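Local structure of glucokinase (Thermus thermophilus, 3VOV) at residues B[15-20]-B[49-54]; B[25-30]-B[44-49]; B[55-60]-B[98-103]. The protein probably catalyses ATP-dependent phosphorylation of glucose and related hexoses as a zinc-binding hexokinase of the ROK family. All coordinates share one frame; numbering follows the deposited sequence.

How the contacts relate
All three contacts reach one five-stranded sheet, away from the zinc site formed by His159, Cys169, Cys171 and Cys176; contacts 1 and 2 use helix 36-54, and contact 3 the loop that follows it. Contacts 1 and 2, with centres about 8 Å apart, set successive parts of the helix against the neighbouring strands 12-18 and 27-30. They share Arg49, and the strands are joined directly between Ala15 O and Val27 N, 2.9 Å apart. Contact 3 centres about 10 Å from contact 1; the salt bridge from Glu51 OE2 to Arg100 NH1, at 2.6 Å, ties the two. Contacts 2 and 3 do not touch, their nearest atoms being about 5 Å apart.

Contact 1: residues B[15-20]-B[49-54]; sequences AGVFDG and RAEREA
Val17 CG2 makes most of the side-chain contacts between strand 12-18 and helix 36-54, touching Ala50, Glu51 and Ala54 across one turn of the helix. It lies 3.6 Å from Ala54 CB. Ala50 O is 3.5 Å from the same methyl, and Glu51 CG 3.8 Å from it. With CG1 anti to the backbone N (chi1 176°), CG2 is swung beside that N and faces the helix. One turn back from Ala54, Ala50 CB is 3.8 Å from Gly16 CA and meets Ala15 CB at 4.1 Å. The CA atoms of Gly16 and Ala50 come within 5.0 Å, the alanine methyl lying directly against the strand backbone. The short axes cross at 47°.

Outward from this apolar layer, Ser25 OG hydrogen-bonds both to Val17 N and to Ala50 O, a polar link between strand and helix beside the valine. Val4 of strand 3-8 touches both Val17 and Glu51, while the carboxylate of Glu51 reaches beyond the helix to Gly58 N and Arg100. On the helix surface Arg49 and Glu53, one turn apart, form a salt bridge: Arg49 NE donates to Glu53 OE2 at 3.0 Å, almost straight (167°), with the oxygen in the guanidinium plane.

The contact illustrates how a helix packs on the sheet of an actin-like ATPase domain, the clan to which ROK kinases belong. Between the two segments themselves the contact is van der Waals, and the polar link comes from Ser25, outside both, with charge confined to the outer flank and to the far end of Glu51.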
loop_
_atom_site.group_PDB
_atom_site.type_symbol
_atom_site.label_atom_id
_atom_site.label_comp_id
_atom_site.label_asym_id
_atom_site.label_seq_id
_atom_site.Cartn_x
_atom_site.Cartn_y
_atom_site.Cartn_z
ATOM N N ALA B 15 -37.002 -20.545 12.856
ATOM C CA ALA B 15 -37.286 -21.841 12.299
ATOM C C ALA B 15 -38.417 -21.760 11.264
ATOM O O ALA B 15 -39.308 -20.920 11.400
ATOM C CB ALA B 15 -37.660 -22.845 13.445
ATOM N N GLY B 16 -38.390 -22.607 10.248
ATOM C CA GLY B 16 -39.559 -22.684 9.379
ATOM C C GLY B 16 -39.475 -23.875 8.492
ATOM O O GLY B 16 -38.368 -24.280 8.125
ATOM N N VAL B 17 -40.642 -24.459 8.188
ATOM C CA VAL B 17 -40.779 -25.471 7.136
ATOM C C VAL B 17 -40.636 -24.747 5.808
ATOM O O VAL B 17 -41.015 -23.578 5.705
ATOM C CB VAL B 17 -42.141 -26.246 7.228
ATOM C CG1 VAL B 17 -42.305 -27.226 6.081
ATOM C CG2 VAL B 17 -42.246 -27.010 8.577
ATOM N N PHE B 18 -40.019 -25.399 4.836
ATOM C CA PHE B 18 -39.653 -24.755 3.602
ATOM C C PHE B 18 -39.973 -25.753 2.525
ATOM O O PHE B 18 -39.675 -26.925 2.693
ATOM C CB PHE B 18 -38.143 -24.489 3.596
ATOM C CG PHE B 18 -37.613 -23.907 2.320
ATOM C CD1 PHE B 18 -37.911 -22.590 1.965
ATOM C CD2 PHE B 18 -36.792 -24.668 1.479
ATOM C CE1 PHE B 18 -37.411 -22.051 0.796
ATOM C CE2 PHE B 18 -36.260 -24.145 0.350
ATOM C CZ PHE B 18 -36.580 -22.805 -0.029
ATOM N N ASP B 19 -40.507 -25.292 1.394
ATOM C CA ASP B 19 -40.931 -26.241 0.354
ATOM C C ASP B 19 -40.071 -26.248 -0.901
ATOM O O ASP B 19 -40.420 -26.914 -1.910
ATOM C CB ASP B 19 -42.389 -26.000 -0.008
ATOM C CG ASP B 19 -42.602 -24.672 -0.728
ATOM O OD1 ASP B 19 -41.612 -23.999 -1.131
ATOM O OD2 ASP B 19 -43.778 -24.303 -0.894
ATOM N N GLY B 20 -38.928 -25.557 -0.836
ATOM C CA GLY B 20 -38.016 -25.465 -1.969
ATOM C C GLY B 20 -38.062 -24.065 -2.549
ATOM O O GLY B 20 -37.087 -23.631 -3.193
ATOM N N ARG B 49 -42.280 -26.905 16.545
ATOM C CA ARG B 49 -43.270 -25.854 16.428
ATOM C C ARG B 49 -43.521 -25.407 14.983
ATOM O O ARG B 49 -44.685 -25.250 14.558
ATOM C CB ARG B 49 -42.945 -24.671 17.347
ATOM C CG ARG B 49 -44.042 -23.633 17.346
ATOM C CD ARG B 49 -43.827 -22.559 18.385
ATOM N NE ARG B 49 -44.470 -21.337 17.928
ATOM C CZ ARG B 49 -44.264 -20.125 18.433
ATOM N NH1 ARG B 49 -43.419 -19.939 19.453
ATOM N NH2 ARG B 49 -44.907 -19.088 17.893
ATOM N N ALA B 50 -42.445 -25.210 14.222
ATOM C CA ALA B 50 -42.569 -24.824 12.813
ATOM C C ALA B 50 -43.335 -25.898 12.036
ATOM O O ALA B 50 -44.118 -25.608 11.123
ATOM C CB ALA B 50 -41.151 -24.633 12.196
ATOM N N GLU B 51 -43.081 -27.148 12.391
ATOM C CA GLU B 51 -43.722 -28.251 11.726
ATOM C C GLU B 51 -45.206 -28.335 12.108
ATOM O O GLU B 51 -46.038 -28.640 11.264
ATOM C CB GLU B 51 -42.984 -29.519 12.055
ATOM C CG GLU B 51 -41.727 -29.696 11.184
ATOM C CD GLU B 51 -41.003 -30.980 11.493
ATOM O OE1 GLU B 51 -40.925 -31.345 12.679
ATOM O OE2 GLU B 51 -40.501 -31.633 10.558
ATOM N N ARG B 52 -45.533 -28.050 13.367
ATOM C CA ARG B 52 -46.945 -27.979 13.801
ATOM C C ARG B 52 -47.671 -26.830 13.102
ATOM O O ARG B 52 -48.810 -26.981 12.637
ATOM C CB ARG B 52 -47.056 -27.799 15.319
ATOM C CG ARG B 52 -46.616 -29.019 16.093
ATOM C CD ARG B 52 -47.068 -28.951 17.549
ATOM N NE ARG B 52 -46.449 -27.856 18.310
ATOM C CZ ARG B 52 -45.285 -27.941 18.947
ATOM N NH1 ARG B 52 -44.583 -29.069 18.915
ATOM N NH2 ARG B 52 -44.819 -26.891 19.615
ATOM N N GLU B 53 -46.998 -25.683 13.006
ATOM C CA GLU B 53 -47.594 -24.531 12.331
ATOM C C GLU B 53 -47.746 -24.668 10.827
ATOM O O GLU B 53 -48.641 -24.056 10.234
ATOM C CB GLU B 53 -46.837 -23.275 12.646
ATOM C CG GLU B 53 -47.135 -22.781 13.998
ATOM C CD GLU B 53 -46.472 -21.464 14.282
ATOM O OE1 GLU B 53 -46.207 -20.691 13.326
ATOM O OE2 GLU B 53 -46.231 -21.202 15.481
ATOM N N ALA B 54 -46.877 -25.437 10.199
ATOM C CA ALA B 54 -47.018 -25.667 8.773
ATOM C C ALA B 54 -47.946 -26.846 8.486
ATOM O O ALA B 54 -48.408 -27.010 7.352
ATOM C CB ALA B 54 -45.659 -25.906 8.120
#

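Contact 2: residues B[25-30]-B[44-49]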
loop_
_atom_site.group_PDB
_atom_site.type_symbol
_atom_site.label_atom_id
_atom_site.label_comp_id
_atom_site.label_asym_id
_atom_site.label_seq_id
_atom_site.Cartn_x
_atom_site.Cartn_y
_atom_site.Cartn_z
ATOM N N SER B 25 -44.001 -21.879 7.316
ATOM C CA SER B 25 -44.157 -21.403 8.674
ATOM C C SER B 25 -42.950 -20.575 9.062
ATOM O O SER B 25 -41.913 -20.626 8.397
ATOM C CB SER B 25 -44.354 -22.562 9.683
ATOM O OG SER B 25 -43.281 -23.512 9.651
ATOM N N LYS B 26 -43.092 -19.794 10.128
ATOM C CA LYS B 26 -41.985 -19.012 10.665
ATOM C C LYS B 26 -42.084 -18.784 12.179
ATOM O O LYS B 26 -42.992 -18.104 12.649
ATOM C CB LYS B 26 -41.822 -17.664 9.953
ATOM C CG LYS B 26 -40.587 -16.958 10.459
ATOM C CD LYS B 26 -40.070 -15.878 9.566
ATOM C CE LYS B 26 -38.852 -15.220 10.221
ATOM N NZ LYS B 26 -38.578 -13.939 9.542
ATOM N N VAL B 27 -41.098 -19.294 12.924
ATOM C CA VAL B 27 -41.155 -19.294 14.394
ATOM C C VAL B 27 -39.924 -18.598 14.838
ATOM O O VAL B 27 -38.832 -18.821 14.298
ATOM C CB VAL B 27 -41.224 -20.742 14.933
ATOM C CG1 VAL B 27 -40.878 -20.834 16.470
ATOM C CG2 VAL B 27 -42.598 -21.328 14.631
ATOM N N VAL B 28 -40.067 -17.694 15.788
ATOM C CA VAL B 28 -38.881 -17.032 16.328
ATOM C C VAL B 28 -38.971 -17.116 17.845
ATOM O O VAL B 28 -40.053 -16.862 18.411
ATOM C CB VAL B 28 -38.720 -15.575 15.788
ATOM C CG1 VAL B 28 -37.556 -14.840 16.447
ATOM C CG2 VAL B 28 -38.607 -15.566 14.228
ATOM N N VAL B 29 -37.861 -17.547 18.469
ATOM C CA VAL B 29 -37.759 -17.753 19.898
ATOM C C VAL B 29 -36.407 -17.208 20.370
ATOM O O VAL B 29 -35.481 -17.079 19.584
ATOM C CB VAL B 29 -37.904 -19.260 20.287
ATOM C CG1 VAL B 29 -39.327 -19.789 19.913
ATOM C CG2 VAL B 29 -36.865 -20.127 19.600
ATOM N N PRO B 30 -36.293 -16.869 21.660
ATOM C CA PRO B 30 -34.989 -16.362 22.146
ATOM C C PRO B 30 -33.915 -17.467 22.153
ATOM O O PRO B 30 -34.242 -18.639 22.365
ATOM C CB PRO B 30 -35.311 -15.884 23.583
ATOM C CG PRO B 30 -36.859 -15.679 23.578
ATOM C CD PRO B 30 -37.322 -16.859 22.725
ATOM N N ALA B 44 -34.543 -27.910 18.624
ATOM C CA ALA B 44 -35.458 -29.022 18.340
ATOM C C ALA B 44 -36.933 -28.602 18.532
ATOM O O ALA B 44 -37.793 -28.945 17.729
ATOM C CB ALA B 44 -35.117 -30.221 19.236
ATOM N N GLU B 45 -37.206 -27.876 19.615
ATOM C CA GLU B 45 -38.537 -27.395 19.915
ATOM C C GLU B 45 -39.005 -26.425 18.844
ATOM O O GLU B 45 -40.161 -26.478 18.436
ATOM C CB GLU B 45 -38.563 -26.712 21.288
ATOM C CG GLU B 45 -38.581 -27.736 22.433
ATOM C CD GLU B 45 -38.245 -27.130 23.814
ATOM O OE1 GLU B 45 -38.154 -25.867 23.957
ATOM O OE2 GLU B 45 -38.079 -27.950 24.756
ATOM N N ALA B 46 -38.112 -25.550 18.390
ATOM C CA ALA B 46 -38.484 -24.547 17.371
ATOM C C ALA B 46 -38.790 -25.269 16.087
ATOM O O ALA B 46 -39.779 -24.918 15.410
ATOM C CB ALA B 46 -37.377 -23.461 17.159
ATOM N N ALA B 47 -37.972 -26.282 15.762
ATOM C CA ALA B 47 -38.255 -27.151 14.624
ATOM C C ALA B 47 -39.667 -27.754 14.705
ATOM O O ALA B 47 -40.463 -27.632 13.760
ATOM C CB ALA B 47 -37.177 -28.250 14.496
ATOM N N GLU B 48 -39.981 -28.382 15.855
ATOM C CA GLU B 48 -41.290 -29.050 16.038
ATOM C C GLU B 48 -42.434 -28.059 15.902
ATOM O O GLU B 48 -43.437 -28.337 15.211
ATOM C CB GLU B 48 -41.371 -29.786 17.385
ATOM C CG GLU B 48 -41.761 -31.269 17.199
ATOM C CD GLU B 48 -43.198 -31.668 17.653
ATOM O OE1 GLU B 48 -44.205 -30.964 17.339
ATOM O OE2 GLU B 48 -43.310 -32.739 18.319
ATOM N N ARG B 49 -42.280 -26.905 16.545
ATOM C CA ARG B 49 -43.270 -25.854 16.428
ATOM C C ARG B 49 -43.521 -25.407 14.983
ATOM O O ARG B 49 -44.685 -25.250 14.558
ATOM C CB ARG B 49 -42.945 -24.671 17.347
ATOM C CG ARG B 49 -44.042 -23.633 17.346
ATOM C CD ARG B 49 -43.827 -22.559 18.385
ATOM N NE ARG B 49 -44.470 -21.337 17.928
ATOM C CZ ARG B 49 -44.264 -20.125 18.433
ATOM N NH1 ARG B 49 -43.419 -19.939 19.453
ATOM N NH2 ARG B 49 -44.907 -19.088 17.893
#
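Val27 and Arg49 cross obliquely where the edge strand 27-30 of the actin-like sheet runs over helix 36-54, the strand turned nearly antiparallel to the helix at 156°. The arginine is extended from CG to NE, with CG anti to the backbone N (chi1 -174°), which carries the chain from the helix across to the strand. Both methyls of Val27 take part. CG2 touches the aliphatic part, 3.8 Å from Arg49 CG, and CG1 lies over one face of the guanidinium, displaced toward its rim and 4.0 Å from Arg49 CZ. One face of the charged group is thus partly covered by a valine methyl, while NE bonds Glu53 at the edge, which fixes its rotation.

Val29, two residues along on the same side of the strand, divides its branches between two partners. Its CG1 approaches the guanidinium obliquely, 4.1 Å from Arg49 NH1, the two side chains sliding past each other in opposite directions. Ala46 receives the other branch and also Val27 CG1, which is 4.4 Å from its CB, so this one methyl meets both valines. Ile13 and Ala15 of the adjacent strand 12-18 also touch Ala46 and continue the apolar layer inward. Val29 CG2, the methyl held between its own backbone N and carbonyl carbon, stops 4.2 Å from Ala46 CB.

Contact 3: residues B[55-60]-B[98-103]; sequences GVRGEA and TGRPVF
Arg57 and Arg100 stack across two loops that feed the parallel strands 61-65 and 102-106, neighbours joined by a beta-alpha-beta crossover through helix 90-98. At the end of that helix, Thr98 O accepts a bond from Arg100 NE at 2.9 Å, nearly straight at the hydrogen (165°), although the donor sits above the carbonyl plane. Gly99 then turns the chain with positive phi. Arg100 itself is bent at chi2 (70°) and chi3, which folds its guanidinium back to reach this carbonyl. Its NH1 gives a second bond to Gly58 O at 2.8 Å and also meets Glu51 in a salt bridge, while the extended Arg57 lays its own guanidinium on one face, centres 3.7 Å apart and planes 11° from parallel. Stacking two like charges this closely is probably eased by the carboxylate of Glu51, which also takes the Gly58 N-H. A methionine in place of Arg100 would probably leave Glu51 without this charged mate and Gly58 O without its side-chain donor, with Arg57 set free to turn.

Pro101 follows, its CD 3.5 Å from Glu59 O and its CG 4.0 Å from Ala60 CB; its carbonyl oxygen receives a CA-H...O contact from Ala60. Phe103 lies in the strand; helix 284-299 touches both it and Ala60. The ring turns its edge to Ala60, CE2 lying 3.9 Å from Ala60 CB, with that methyl in the ring plane.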
loop_
_atom_site.group_PDB
_atom_site.type_symbol
_atom_site.label_atom_id
_atom_site.label_comp_id
_atom_site.label_asym_id
_atom_site.label_seq_id
_atom_site.Cartn_x
_atom_site.Cartn_y
_atom_site.Cartn_z
ATOM N N GLY B 55 -48.158 -27.697 9.493
ATOM C CA GLY B 55 -48.984 -28.853 9.337
ATOM C C GLY B 55 -48.257 -29.892 8.540
ATOM O O GLY B 55 -48.859 -30.849 8.049
ATOM N N VAL B 56 -46.946 -29.725 8.407
ATOM C CA VAL B 56 -46.160 -30.681 7.643
ATOM C C VAL B 56 -44.861 -30.872 8.378
ATOM O O VAL B 56 -44.357 -29.934 8.996
ATOM C CB VAL B 56 -45.750 -30.157 6.238
ATOM C CG1 VAL B 56 -46.129 -31.165 5.192
ATOM C CG2 VAL B 56 -46.391 -28.836 5.945
ATOM N N ARG B 57 -44.318 -32.062 8.222
ATOM C CA ARG B 57 -43.060 -32.494 8.778
ATOM C C ARG B 57 -41.949 -32.373 7.725
ATOM O O ARG B 57 -42.159 -32.698 6.561
ATOM C CB ARG B 57 -43.250 -33.958 9.137
ATOM C CG ARG B 57 -42.171 -34.624 9.973
ATOM C CD ARG B 57 -42.559 -36.104 10.287
ATOM N NE ARG B 57 -41.402 -36.889 10.719
ATOM C CZ ARG B 57 -40.922 -36.880 11.956
ATOM N NH1 ARG B 57 -41.510 -36.148 12.898
ATOM N NH2 ARG B 57 -39.863 -37.620 12.254
ATOM N N GLY B 58 -40.757 -31.915 8.108
ATOM C CA GLY B 58 -39.680 -31.867 7.130
ATOM C C GLY B 58 -38.950 -33.195 7.071
ATOM O O GLY B 58 -38.898 -33.932 8.074
ATOM N N GLU B 59 -38.377 -33.527 5.924
ATOM C CA GLU B 59 -37.526 -34.712 5.906
ATOM C C GLU B 59 -36.042 -34.537 6.229
ATOM O O GLU B 59 -35.301 -35.524 6.317
ATOM C CB GLU B 59 -37.719 -35.576 4.666
ATOM C CG GLU B 59 -37.837 -34.933 3.341
ATOM C CD GLU B 59 -38.329 -35.964 2.336
ATOM O OE1 GLU B 59 -39.540 -36.270 2.345
ATOM O OE2 GLU B 59 -37.505 -36.475 1.549
ATOM N N ALA B 60 -35.626 -33.291 6.448
ATOM C CA ALA B 60 -34.252 -32.984 6.833
ATOM C C ALA B 60 -34.282 -31.615 7.478
ATOM O O ALA B 60 -35.249 -30.845 7.293
ATOM C CB ALA B 60 -33.322 -32.976 5.639
ATOM N N THR B 98 -34.366 -35.204 16.931
ATOM C CA THR B 98 -35.315 -34.863 15.923
ATOM C C THR B 98 -35.610 -36.083 15.038
ATOM O O THR B 98 -36.669 -36.188 14.418
ATOM C CB THR B 98 -34.584 -33.739 15.185
ATOM O OG1 THR B 98 -35.281 -32.493 15.293
ATOM C CG2 THR B 98 -34.115 -34.111 13.884
ATOM N N GLY B 99 -34.674 -37.015 14.981
ATOM C CA GLY B 99 -34.852 -38.189 14.128
ATOM C C GLY B 99 -34.689 -37.879 12.645
ATOM O O GLY B 99 -35.037 -38.706 11.788
ATOM N N ARG B 100 -34.152 -36.684 12.327
ATOM C CA ARG B 100 -33.940 -36.262 10.941
ATOM C C ARG B 100 -32.441 -35.986 10.697
ATOM O O ARG B 100 -31.757 -35.578 11.607
ATOM C CB ARG B 100 -34.725 -34.951 10.664
ATOM C CG ARG B 100 -36.027 -35.123 9.851
ATOM C CD ARG B 100 -37.161 -35.835 10.618
ATOM N NE ARG B 100 -37.513 -35.145 11.849
ATOM C CZ ARG B 100 -38.383 -34.142 11.941
ATOM N NH1 ARG B 100 -39.005 -33.696 10.854
ATOM N NH2 ARG B 100 -38.637 -33.592 13.108
ATOM N N PRO B 101 -31.959 -36.169 9.459
ATOM C CA PRO B 101 -30.593 -35.721 9.149
ATOM C C PRO B 101 -30.515 -34.184 9.241
ATOM O O PRO B 101 -31.490 -33.480 8.924
ATOM C CB PRO B 101 -30.370 -36.225 7.714
ATOM C CG PRO B 101 -31.742 -36.287 7.124
ATOM C CD PRO B 101 -32.649 -36.712 8.277
ATOM N N VAL B 102 -29.390 -33.697 9.750
ATOM C CA VAL B 102 -29.144 -32.282 9.949
ATOM C C VAL B 102 -27.953 -31.890 9.063
ATOM O O VAL B 102 -26.926 -32.595 9.049
ATOM C CB VAL B 102 -28.811 -31.994 11.433
ATOM C CG1 VAL B 102 -28.303 -30.569 11.602
ATOM C CG2 VAL B 102 -30.022 -32.233 12.324
ATOM N N PHE B 103 -28.101 -30.772 8.342
ATOM C CA PHE B 103 -27.058 -30.230 7.479
ATOM C C PHE B 103 -26.672 -28.827 7.970
ATOM O O PHE B 103 -27.507 -27.928 8.035
ATOM C CB PHE B 103 -27.554 -30.208 6.012
ATOM C CG PHE B 103 -27.872 -31.588 5.452
ATOM C CD1 PHE B 103 -26.852 -32.394 4.958
ATOM C CD2 PHE B 103 -29.184 -32.078 5.457
ATOM C CE1 PHE B 103 -27.131 -33.677 4.448
ATOM C CE2 PHE B 103 -29.489 -33.364 4.954
ATOM C CZ PHE B 103 -28.459 -34.161 4.437
#